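Local coordinates for endoglucanase, family GH5 (Zobellia galactanivorans, PDB 6GL2), which hydrolyses hemicellulose, with mixed-linked glucan a likely substrate, and may also act on cellulose, at residues A254-I259 with E292-A297. Residues are numbered along the deposited sequence; the frame is centred on the assembly and turned at random. Where two conformers were deposited one is given.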
# COMPACT_ATOMS: atom_id res chain seq x y z
N ALA A 254 -18.47 -6.05 9.51
CA ALA A 254 -17.97 -7.33 9.99
C ALA A 254 -16.56 -7.56 9.48
O ALA A 254 -15.71 -8.07 10.16
CB ALA A 254 -18.86 -8.49 9.54
N GLU A 255 -16.31 -7.21 8.21
CA GLU A 255 -14.95 -7.27 7.61
C GLU A 255 -13.97 -6.43 8.41
O GLU A 255 -12.89 -6.89 8.80
CB GLU A 255 -15.06 -6.84 6.13
CG GLU A 255 -13.75 -6.55 5.40
CD GLU A 255 -12.97 -7.77 5.09
OE1 GLU A 255 -11.82 -7.62 4.55
OE2 GLU A 255 -13.37 -8.97 5.41
N LEU A 256 -14.33 -5.17 8.61
CA LEU A 256 -13.46 -4.25 9.30
C LEU A 256 -13.22 -4.68 10.76
O LEU A 256 -12.16 -4.49 11.37
CB LEU A 256 -13.90 -2.80 9.19
CG LEU A 256 -13.87 -2.29 7.73
CD1 LEU A 256 -14.45 -0.84 7.66
CD2 LEU A 256 -12.49 -2.31 7.07
N ASP A 257 -14.28 -5.25 11.39
CA ASP A 257 -14.19 -5.74 12.80
C ASP A 257 -13.29 -6.99 12.94
O ASP A 257 -12.59 -7.13 13.89
CB ASP A 257 -15.60 -6.03 13.40
CG ASP A 257 -16.41 -4.81 13.58
OD1 ASP A 257 -15.93 -3.68 13.71
OD2 ASP A 257 -17.65 -4.99 13.88
N LYS A 258 -13.27 -7.84 11.90
CA LYS A 258 -12.34 -8.95 11.82
C LYS A 258 -10.87 -8.49 11.87
O LYS A 258 -10.02 -8.97 12.58
CB LYS A 258 -12.62 -9.79 10.57
CG LYS A 258 -11.68 -10.83 10.12
CD LYS A 258 -12.21 -11.49 8.82
CE LYS A 258 -11.80 -10.82 7.46
NZ LYS A 258 -12.10 -11.37 6.05
N ILE A 259 -10.61 -7.46 11.05
CA ILE A 259 -9.26 -6.86 10.96
C ILE A 259 -8.90 -6.19 12.30
O ILE A 259 -7.83 -6.37 12.86
CB ILE A 259 -9.26 -5.83 9.81
CG1 ILE A 259 -9.53 -6.53 8.47
CG2 ILE A 259 -8.02 -4.93 9.87
CD1 ILE A 259 -9.82 -5.55 7.35
N GLU A 292 -18.09 7.00 1.52
CA GLU A 292 -18.39 7.69 2.78
C GLU A 292 -18.39 6.72 3.97
O GLU A 292 -17.82 6.97 5.01
CB GLU A 292 -19.81 8.34 2.66
CG GLU A 292 -19.92 9.66 1.87
CD GLU A 292 -21.32 10.12 1.57
OE1 GLU A 292 -22.27 9.31 1.77
OE2 GLU A 292 -21.48 11.29 1.07
N PHE A 293 -19.09 5.60 3.76
CA PHE A 293 -19.31 4.62 4.85
C PHE A 293 -18.02 3.86 5.23
O PHE A 293 -17.63 3.70 6.35
CB PHE A 293 -20.36 3.61 4.45
CG PHE A 293 -20.80 2.71 5.59
CD1 PHE A 293 -21.84 3.07 6.49
CD2 PHE A 293 -20.13 1.53 5.85
CE1 PHE A 293 -22.22 2.22 7.52
CE2 PHE A 293 -20.51 0.67 6.93
CZ PHE A 293 -21.54 1.04 7.76
N TYR A 294 -17.32 3.48 4.15
CA TYR A 294 -16.05 2.74 4.34
C TYR A 294 -15.05 3.58 5.13
O TYR A 294 -14.39 3.15 6.05
CB TYR A 294 -15.59 2.26 2.92
CG TYR A 294 -14.44 1.23 2.93
CD1 TYR A 294 -13.19 1.60 3.41
CD2 TYR A 294 -14.59 -0.03 2.41
CE1 TYR A 294 -12.14 0.72 3.43
CE2 TYR A 294 -13.54 -0.93 2.43
CZ TYR A 294 -12.26 -0.54 2.90
OH TYR A 294 -11.21 -1.43 2.93
N ALA A 295 -14.84 4.82 4.60
CA ALA A 295 -13.83 5.69 5.17
C ALA A 295 -14.19 6.00 6.66
O ALA A 295 -13.32 5.98 7.54
CB ALA A 295 -13.66 6.97 4.35
N ARG A 296 -15.46 6.29 6.93
CA ARG A 296 -15.95 6.57 8.30
C ARG A 296 -15.66 5.34 9.18
O ARG A 296 -15.19 5.47 10.28
CB ARG A 296 -17.43 6.95 8.28
CG ARG A 296 -18.18 6.94 9.64
CD ARG A 296 -19.69 7.22 9.49
NE ARG A 296 -20.30 7.44 10.82
CZ ARG A 296 -20.51 8.64 11.38
NH1 ARG A 296 -20.37 9.74 10.68
NH2 ARG A 296 -20.99 8.70 12.61
N ALA A 297 -15.95 4.14 8.65
CA ALA A 297 -15.80 2.90 9.42
C ALA A 297 -14.33 2.66 9.79
O ALA A 297 -13.95 2.27 10.87
CB ALA A 297 -16.40 1.74 8.73
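The methyls of Leu256 stand loosely over one face of the Tyr294 ring, not pressed onto it: CD1 is about 5.0 Å above the ring centre, while CD2 leans over the phenol end, 4.4 Å from OH. The closest approach is to the helix backbone instead, Leu256 CD1 to Tyr294 O at 4.3 Å. The same ring also stacks with Trp276, and at its edge the hydroxyl is bonded to the carbonyl oxygen of Ser228, which fixes the phenol end. Both partners belong to the outer layer of a (beta/alpha)8 TIM barrel, where helices 246-266 and 284-301 follow successive strands and lie side by side. Strand 271-276 runs between them in sequence, and its Met273 touches Leu256 and Tyr294 alike.

The carboxylate of Glu255 is a second flat group, and it stays within its own helix, not reaching 292-297. Lys258 NZ, one turn on, meets its OE2 at 2.8 Å on the syn side, 18° out of the carboxylate plane. OE1 is held by the hydroxyls of Thr205 and Ser228, so Ser228 ties to both helices, through its hydroxyl and its carbonyl.

Across the interface the backbones come nearest at Leu256 and Ala297, whose CA atoms are 7.5 Å apart. Leu256 carries its CG beside the backbone N and anti to the carbonyl carbon (chi1 -63°), which sends the branch out to the second helix. There Ala297 presents just a methyl, which also rests on Leu253, and the fit is tight: Leu256 CD1 sits 3.4 Å from Ala297 CB.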